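Local coordinates for protein glycogen synthase (Cyanobacterium sp. CLg1, PDB 6GNF) that is a starch or bacterial glycogen synthase with the two-domain GT-B glycosyltransferase fold, and holds adenosine-5'-diphosphate and a glycan in its pockets, at residues V80-E85 and F136-Q141; T87-F92 and V104-Y109; E308-Q313 and L416-T421. All coordinates share one frame; numbering follows the deposited sequence.

Contact 1 (V80-E85 and F136-Q141); sequences VNYGQE and FAMLSQ
Val80 and Met138 form the apolar centre of a strand-on-helix contact, where the two side chains cross at about a right angle and Val80 CG2 lies 3.6 Å from Met138 CG. Beside them Gln141 supplies the one polar bond between the segments. Its amide oxygen OE1 accepts the backbone N-H of Asn81 at 2.9 Å, almost straight at the hydrogen (170°), with the donor tilted 21° from the carbonyl plane. A side-chain acceptor thus takes up an N-H that looks outward from the edge of the sheet. In Met138, CG lies anti to the backbone N (chi1 -175°) and the chain stays extended to the sulfur, which brings SD alongside Tyr82; the bend comes only beyond it and turns the methyl CE. The sulfur approaches the ring obliquely, 5.4 Å from its centroid, in a loose Met-aromatic contact.

Packing thins beyond this core. The side chain of Asn81 is partly exposed and its amide crosses that of Gln141 steeply. Past Tyr82 the chain turns away from the helix in a type II' beta turn from Tyr82 to Glu85, with Gly83 at its second position and Gln84 and Glu85 exposed to solvent. Tyr82 is steadied at its other end, since its OH bonds to Asp131.

The strand and helix axes run antiparallel about 7.6 Å apart. Strand 72-82 is the outermost of its sheet within the chain, next to strand 85-96, and helix 132-144 packs on to helix 107-110 through Met138 and to helix 177-186 through Gln141 and Tyr180.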
# COMPACT_ATOMS: atom_id res chain seq x y z
N VAL A 80 -5.65 -18.46 -21.47
CA VAL A 80 -6.52 -17.69 -20.58
C VAL A 80 -7.39 -16.79 -21.45
O VAL A 80 -7.17 -16.69 -22.65
CB VAL A 80 -5.72 -16.82 -19.58
CG1 VAL A 80 -5.01 -17.67 -18.54
CG2 VAL A 80 -4.73 -15.92 -20.30
N ASN A 81 -8.35 -16.14 -20.81
CA ASN A 81 -9.25 -15.23 -21.51
C ASN A 81 -8.81 -13.79 -21.29
O ASN A 81 -8.44 -13.41 -20.19
CB ASN A 81 -10.66 -15.41 -20.99
CG ASN A 81 -11.18 -16.81 -21.24
OD1 ASN A 81 -11.15 -17.31 -22.37
ND2 ASN A 81 -11.66 -17.46 -20.17
N TYR A 82 -8.77 -13.03 -22.38
CA TYR A 82 -8.61 -11.59 -22.30
C TYR A 82 -9.95 -11.01 -22.73
O TYR A 82 -10.18 -10.81 -23.92
CB TYR A 82 -7.47 -11.10 -23.21
CG TYR A 82 -7.30 -9.59 -23.18
CD1 TYR A 82 -6.75 -8.95 -22.08
CD2 TYR A 82 -7.72 -8.81 -24.25
CE1 TYR A 82 -6.60 -7.58 -22.05
CE2 TYR A 82 -7.59 -7.44 -24.22
CZ TYR A 82 -7.03 -6.83 -23.13
OH TYR A 82 -6.91 -5.46 -23.14
N GLY A 83 -10.81 -10.72 -21.76
CA GLY A 83 -12.20 -10.43 -22.07
C GLY A 83 -12.78 -11.62 -22.80
O GLY A 83 -12.62 -12.75 -22.37
N GLN A 84 -13.41 -11.38 -23.93
CA GLN A 84 -14.05 -12.46 -24.67
C GLN A 84 -13.11 -13.10 -25.70
O GLN A 84 -13.47 -14.06 -26.36
CB GLN A 84 -15.33 -11.93 -25.31
CG GLN A 84 -16.11 -11.06 -24.33
CD GLN A 84 -17.58 -10.96 -24.66
OE1 GLN A 84 -18.11 -9.87 -24.90
NE2 GLN A 84 -18.26 -12.11 -24.69
N GLU A 85 -11.88 -12.57 -25.79
CA GLU A 85 -10.85 -13.13 -26.65
C GLU A 85 -10.02 -14.19 -25.89
O GLU A 85 -9.59 -13.97 -24.76
CB GLU A 85 -9.93 -12.02 -27.18
CG GLU A 85 -8.74 -12.50 -28.01
CD GLU A 85 -7.59 -11.48 -28.07
OE1 GLU A 85 -7.66 -10.53 -28.89
OE2 GLU A 85 -6.60 -11.64 -27.33
N PHE A 136 -6.76 -7.49 -15.38
CA PHE A 136 -6.68 -8.05 -14.04
C PHE A 136 -7.51 -9.31 -13.85
O PHE A 136 -7.12 -10.19 -13.07
CB PHE A 136 -6.99 -6.98 -12.99
CG PHE A 136 -6.03 -5.83 -13.01
CD1 PHE A 136 -4.66 -6.06 -13.12
CD2 PHE A 136 -6.48 -4.52 -12.93
CE1 PHE A 136 -3.77 -5.00 -13.14
CE2 PHE A 136 -5.58 -3.45 -12.96
CZ PHE A 136 -4.23 -3.69 -13.07
N ALA A 137 -8.61 -9.45 -14.58
CA ALA A 137 -9.26 -10.75 -14.67
C ALA A 137 -8.28 -11.80 -15.24
O ALA A 137 -8.24 -12.94 -14.78
CB ALA A 137 -10.51 -10.68 -15.53
N MET A 138 -7.51 -11.41 -16.25
CA MET A 138 -6.53 -12.32 -16.84
C MET A 138 -5.43 -12.70 -15.84
O MET A 138 -4.93 -13.83 -15.86
CB MET A 138 -5.93 -11.72 -18.10
CG MET A 138 -4.99 -12.68 -18.84
SD MET A 138 -4.48 -12.07 -20.46
CE MET A 138 -3.32 -10.82 -19.94
N LEU A 139 -5.01 -11.74 -15.01
CA LEU A 139 -4.03 -12.03 -13.97
C LEU A 139 -4.52 -13.11 -13.01
O LEU A 139 -3.76 -14.01 -12.66
CB LEU A 139 -3.68 -10.76 -13.19
CG LEU A 139 -2.78 -10.93 -11.96
CD1 LEU A 139 -1.46 -11.59 -12.32
CD2 LEU A 139 -2.54 -9.58 -11.29
N SER A 140 -5.78 -13.01 -12.58
CA SER A 140 -6.34 -13.97 -11.63
C SER A 140 -6.41 -15.38 -12.23
O SER A 140 -6.11 -16.34 -11.55
CB SER A 140 -7.72 -13.52 -11.16
OG SER A 140 -7.59 -12.28 -10.49
N GLN A 141 -6.80 -15.47 -13.49
CA GLN A 141 -6.82 -16.75 -14.20
C GLN A 141 -5.43 -17.33 -14.36
O GLN A 141 -5.23 -18.53 -14.22
CB GLN A 141 -7.42 -16.58 -15.60
CG GLN A 141 -8.89 -16.21 -15.61
CD GLN A 141 -9.37 -15.84 -17.00
OE1 GLN A 141 -9.01 -16.48 -17.99
NE2 GLN A 141 -10.17 -14.79 -17.08

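Contact 2 (T87-F92 and V104-Y109); sequences TNVRYF and VDHHVY. With SO4 (sulfate ion), chain G.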
# COMPACT_ATOMS: atom_id res chain seq x y z
N THR A 87 -6.58 -16.16 -25.37
CA THR A 87 -5.18 -15.79 -25.55
C THR A 87 -4.28 -16.68 -24.69
O THR A 87 -4.78 -17.60 -24.05
CB THR A 87 -4.97 -14.28 -25.25
OG1 THR A 87 -3.68 -13.87 -25.71
CG2 THR A 87 -5.14 -13.99 -23.76
N ASN A 88 -2.97 -16.45 -24.72
CA ASN A 88 -2.01 -17.23 -23.94
C ASN A 88 -1.13 -16.31 -23.13
O ASN A 88 -0.81 -15.24 -23.58
CB ASN A 88 -1.07 -18.01 -24.86
CG ASN A 88 -1.78 -19.05 -25.66
OD1 ASN A 88 -1.90 -18.91 -26.88
ND2 ASN A 88 -2.30 -20.08 -25.01
N VAL A 89 -0.72 -16.76 -21.95
CA VAL A 89 0.34 -16.08 -21.22
C VAL A 89 1.58 -16.99 -21.20
O VAL A 89 1.46 -18.19 -21.40
CB VAL A 89 -0.10 -15.69 -19.80
CG1 VAL A 89 -1.23 -14.68 -19.87
CG2 VAL A 89 -0.51 -16.90 -18.98
N ARG A 90 2.76 -16.38 -21.09
CA ARG A 90 3.99 -17.09 -20.77
C ARG A 90 4.32 -16.75 -19.32
O ARG A 90 3.85 -15.75 -18.80
CB ARG A 90 5.13 -16.64 -21.67
CG ARG A 90 4.94 -16.96 -23.14
CD ARG A 90 6.16 -16.56 -23.96
NE ARG A 90 6.45 -15.13 -23.84
CZ ARG A 90 7.60 -14.54 -24.19
NH1 ARG A 90 8.60 -15.25 -24.70
NH2 ARG A 90 7.75 -13.23 -24.04
N TYR A 91 5.08 -17.63 -18.66
CA TYR A 91 5.50 -17.40 -17.29
C TYR A 91 7.01 -17.24 -17.25
O TYR A 91 7.76 -18.04 -17.82
CB TYR A 91 5.08 -18.55 -16.39
CG TYR A 91 3.59 -18.74 -16.26
CD1 TYR A 91 2.82 -17.92 -15.43
CD2 TYR A 91 2.94 -19.78 -16.92
CE1 TYR A 91 1.45 -18.10 -15.30
CE2 TYR A 91 1.57 -19.97 -16.81
CZ TYR A 91 0.82 -19.13 -15.99
OH TYR A 91 -0.55 -19.34 -15.87
N PHE A 92 7.46 -16.16 -16.62
CA PHE A 92 8.86 -15.96 -16.33
C PHE A 92 9.03 -16.18 -14.83
O PHE A 92 8.06 -16.09 -14.08
CB PHE A 92 9.31 -14.56 -16.73
CG PHE A 92 9.51 -14.40 -18.21
CD1 PHE A 92 8.43 -14.45 -19.08
CD2 PHE A 92 10.77 -14.20 -18.74
CE1 PHE A 92 8.60 -14.30 -20.44
CE2 PHE A 92 10.96 -14.04 -20.10
CZ PHE A 92 9.87 -14.10 -20.96
N VAL A 104 3.75 -13.01 -14.97
CA VAL A 104 2.84 -13.34 -16.05
C VAL A 104 3.12 -12.41 -17.22
O VAL A 104 2.94 -11.20 -17.12
CB VAL A 104 1.38 -13.19 -15.59
CG1 VAL A 104 0.43 -13.61 -16.70
CG2 VAL A 104 1.13 -14.01 -14.34
N ASP A 105 3.51 -12.99 -18.35
CA ASP A 105 3.93 -12.21 -19.50
C ASP A 105 2.86 -12.16 -20.58
O ASP A 105 2.35 -13.19 -21.03
CB ASP A 105 5.21 -12.79 -20.09
CG ASP A 105 5.69 -12.02 -21.31
OD1 ASP A 105 6.09 -10.84 -21.22
OD2 ASP A 105 5.67 -12.62 -22.42
N HIS A 106 2.53 -10.95 -21.02
CA HIS A 106 1.58 -10.72 -22.10
C HIS A 106 1.78 -9.31 -22.63
O HIS A 106 2.15 -8.41 -21.89
CB HIS A 106 0.14 -10.87 -21.59
CG HIS A 106 -0.86 -11.06 -22.68
ND1 HIS A 106 -1.38 -10.01 -23.41
CD2 HIS A 106 -1.44 -12.18 -23.17
CE1 HIS A 106 -2.22 -10.48 -24.31
NE2 HIS A 106 -2.28 -11.79 -24.19
N HIS A 107 1.48 -9.12 -23.91
CA HIS A 107 1.61 -7.83 -24.57
C HIS A 107 0.93 -6.68 -23.79
O HIS A 107 1.48 -5.60 -23.70
CB HIS A 107 1.13 -7.95 -26.04
CG HIS A 107 0.81 -6.65 -26.71
ND1 HIS A 107 1.77 -5.92 -27.37
CD2 HIS A 107 -0.36 -6.00 -26.90
CE1 HIS A 107 1.22 -4.85 -27.91
NE2 HIS A 107 -0.07 -4.87 -27.63
N VAL A 108 -0.20 -6.95 -23.15
CA VAL A 108 -0.96 -5.90 -22.47
C VAL A 108 -0.32 -5.47 -21.16
O VAL A 108 -0.75 -4.46 -20.61
CB VAL A 108 -2.44 -6.30 -22.19
CG1 VAL A 108 -3.12 -6.74 -23.46
CG2 VAL A 108 -2.54 -7.38 -21.12
N TYR A 109 0.62 -6.24 -20.63
CA TYR A 109 1.36 -5.84 -19.44
C TYR A 109 2.66 -5.14 -19.80
O TYR A 109 2.99 -4.11 -19.21
CB TYR A 109 1.67 -7.02 -18.53
CG TYR A 109 0.48 -7.79 -18.04
CD1 TYR A 109 -0.60 -7.14 -17.46
CD2 TYR A 109 0.45 -9.18 -18.10
CE1 TYR A 109 -1.70 -7.85 -17.00
CE2 TYR A 109 -0.63 -9.89 -17.64
CZ TYR A 109 -1.71 -9.22 -17.09
OH TYR A 109 -2.79 -9.92 -16.64
S SO4 G . 11.13 -11.25 -24.21
O1 SO4 G . 10.64 -12.54 -24.76
O2 SO4 G . 10.01 -10.36 -23.82
O3 SO4 G . 11.92 -10.58 -25.26
O4 SO4 G . 11.99 -11.51 -23.03
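The antiparallel beta hairpin of strands 85-96 and 99-105 sets Arg90 opposite Asp105 as a hydrogen-bonded pair, with Tyr91 and Val104 as the non-hydrogen-bonded pair that follows. Backbone bonds close the first pair in both directions, from Arg90 N to Asp105 O and from Asp105 N to Arg90 O (2.8 Å).

The same two residues also meet through their side chains, which run alongside each other in one direction. Arg90 bends at its third torsion (-59°), and NE and NH2 both come to Asp105 OD2 from one face of the carboxylate, so a single oxygen takes two donors. The salt bridge is shortest at Arg90 NH2, 2.7 Å from Asp105 OD2, and the two flat groups are turned 58° apart. Asp105 OD1 is left for Arg64, whose NH1 completes a second salt bridge. Both arginines also bond a sulfate ion, presumably picked up from the crystallisation solution, Arg90 through NH2 at 3.1 Å from O1. Phe92 brings the edge of its ring over the guanidinium face, CE1 standing 3.8 Å above the plane, while its CE1 also lies 3.7 Å from Asp105 CB.

On the face that carries Tyr91 and Val104 the contact between the strands is apolar: Val89 CG1 packs on Val104 CG1 at 3.7 Å and the Tyr91 ring lies obliquely by Val104 CG2, while the Tyr91 OH bonds to Ala142 O of helix 132-144.

Where strand 99-105 gives way to helix 107-110, His106 serves as N-cap and ties strand 85-96 to the start of that helix with its two ring nitrogens. ND1 accepts Val108 N nearly straight (172°) in the ring plane, and NE2 shares a hydrogen bond of 2.9 Å with Thr87 OG1, also at the ring edge.

Contact 3 (E308-Q313 and L416-T421); sequences ETWNPQ and LAHFIT
Trp310 lays the six-membered part of its indole over the imidazole of His418 in a face-to-face stack, joining the loop after strand 298-300 to helix 414-423 of the Rossmann-like C-terminal half of the GT-B fold. The centroids are 3.7 Å apart and the planes differ by only 8°. Trp310 CH2 stands over the centre of the imidazole, whereas His418 CE1 falls toward the rim of the indole, so the overlap is deep but not symmetrical.

Each ring has a further aromatic neighbour, Tyr442 stacking with Trp310 and Phe317 with His418. The imidazole is tethered in addition through ND1, which bonds to the carboxylate of Asp315; that acid would be expected to polarise the ring facing the indole. At the edge of the imidazole, close to its plane, Thr309 O sits 3.6 Å from His418 CE1.

Helix residues one turn apart complete the seat of the indole. Ala417 CB meets the indole edge near its plane, 4.1 Å from Trp310 CH2, and the same alanine belongs to the pocket of the bound adenosine-5'-diphosphate. Thr421 reaches the benzenoid end obliquely, with OG1 3.5 Å from Trp310 CZ3. That hydroxyl is turned back along the helix (chi1 -52°) and donates to Ala417 O at 2.8 Å from above the plane of that carbonyl, while Thr421 N bonds to the same oxygen.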
# COMPACT_ATOMS: atom_id res chain seq x y z
N GLU A 308 16.58 -4.34 6.07
CA GLU A 308 17.74 -4.20 5.18
C GLU A 308 18.01 -2.81 4.59
O GLU A 308 19.09 -2.26 4.78
CB GLU A 308 17.66 -5.22 4.04
CG GLU A 308 17.99 -6.65 4.46
CD GLU A 308 17.40 -7.68 3.52
OE1 GLU A 308 16.67 -8.57 4.01
OE2 GLU A 308 17.67 -7.60 2.30
N THR A 309 17.07 -2.27 3.82
CA THR A 309 17.26 -0.96 3.20
C THR A 309 17.09 0.19 4.20
O THR A 309 17.80 1.20 4.11
CB THR A 309 16.27 -0.73 2.03
OG1 THR A 309 16.37 -1.82 1.10
CG2 THR A 309 16.56 0.59 1.30
N TRP A 310 16.15 0.03 5.14
CA TRP A 310 15.77 1.10 6.06
C TRP A 310 16.23 0.83 7.50
O TRP A 310 15.49 0.23 8.29
CB TRP A 310 14.26 1.30 6.03
CG TRP A 310 13.77 1.84 4.73
CD1 TRP A 310 13.33 1.11 3.66
CD2 TRP A 310 13.68 3.21 4.34
NE1 TRP A 310 12.97 1.95 2.64
CE2 TRP A 310 13.18 3.25 3.03
CE3 TRP A 310 13.99 4.42 4.98
CZ2 TRP A 310 12.96 4.44 2.34
CZ3 TRP A 310 13.78 5.61 4.29
CH2 TRP A 310 13.27 5.61 2.99
N ASN A 311 17.47 1.21 7.79
CA ASN A 311 17.94 1.29 9.17
C ASN A 311 19.15 2.19 9.23
O ASN A 311 20.02 2.14 8.36
CB ASN A 311 18.26 -0.08 9.78
CG ASN A 311 19.50 -0.72 9.19
OD1 ASN A 311 20.57 -0.69 9.80
ND2 ASN A 311 19.37 -1.30 8.03
N PRO A 312 19.25 2.99 10.30
CA PRO A 312 20.27 4.01 10.38
C PRO A 312 21.69 3.46 10.40
O PRO A 312 22.61 4.16 9.99
CB PRO A 312 19.93 4.75 11.67
CG PRO A 312 19.16 3.78 12.49
CD PRO A 312 18.38 2.98 11.50
N GLN A 313 21.87 2.21 10.82
CA GLN A 313 23.21 1.62 10.94
C GLN A 313 23.84 1.33 9.58
O GLN A 313 25.04 1.55 9.40
CB GLN A 313 23.19 0.33 11.77
CG GLN A 313 22.90 0.52 13.25
CD GLN A 313 21.45 0.23 13.67
OE1 GLN A 313 21.20 -0.11 14.83
NE2 GLN A 313 20.51 0.31 12.74
N LEU A 416 16.33 11.44 -1.21
CA LEU A 416 15.78 12.50 -0.37
C LEU A 416 14.84 11.93 0.70
O LEU A 416 14.77 12.46 1.81
CB LEU A 416 15.06 13.55 -1.21
CG LEU A 416 14.66 14.84 -0.49
CD1 LEU A 416 15.88 15.57 0.06
CD2 LEU A 416 13.88 15.76 -1.41
N ALA A 417 14.12 10.87 0.38
CA ALA A 417 13.30 10.18 1.37
C ALA A 417 14.16 9.71 2.54
O ALA A 417 13.80 9.89 3.70
CB ALA A 417 12.56 9.01 0.74
N HIS A 418 15.33 9.15 2.22
CA HIS A 418 16.26 8.67 3.23
C HIS A 418 16.78 9.84 4.06
O HIS A 418 16.82 9.78 5.30
CB HIS A 418 17.40 7.88 2.59
CG HIS A 418 17.04 6.46 2.27
ND1 HIS A 418 17.17 5.45 3.19
CD2 HIS A 418 16.52 5.90 1.16
CE1 HIS A 418 16.75 4.31 2.65
NE2 HIS A 418 16.35 4.56 1.42
N PHE A 419 17.19 10.92 3.39
CA PHE A 419 17.62 12.13 4.08
C PHE A 419 16.57 12.66 5.06
O PHE A 419 16.90 13.14 6.15
CB PHE A 419 17.97 13.23 3.08
CG PHE A 419 19.40 13.23 2.62
CD1 PHE A 419 19.95 12.12 2.00
CD2 PHE A 419 20.19 14.37 2.76
CE1 PHE A 419 21.26 12.12 1.56
CE2 PHE A 419 21.50 14.38 2.32
CZ PHE A 419 22.03 13.26 1.72
N ILE A 420 15.30 12.60 4.65
CA ILE A 420 14.20 13.14 5.48
C ILE A 420 13.95 12.25 6.69
O ILE A 420 13.82 12.74 7.82
CB ILE A 420 12.90 13.31 4.66
CG1 ILE A 420 13.04 14.49 3.70
CG2 ILE A 420 11.70 13.54 5.57
CD1 ILE A 420 12.08 14.43 2.53
N THR A 421 13.89 10.94 6.46
CA THR A 421 13.65 9.97 7.53
C THR A 421 14.70 10.04 8.62
O THR A 421 14.36 9.92 9.80
CB THR A 421 13.61 8.55 6.97
OG1 THR A 421 12.69 8.49 5.88
CG2 THR A 421 13.18 7.55 8.04

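Overall arrangement
Followed from the N terminus, the chain opens contact 1 at the end of strand 72-82, turns into strand 85-96, and folds back through strand 99-105, so that contact 2 closes a short hairpin loop nested inside the longer loop that contact 1 closes at helix 132-144. The two lie 10 Å apart between centres and touch directly: Val80 O is 2.8 Å from Thr87 N. Together they tie one end of the N-terminal mixed sheet to the helix beside it. Contact 3 follows in series, about 40 Å from contact 1 between centres and across the chain's centre, and joins the loop leaving the last strand of that sheet to the second, C-terminal half.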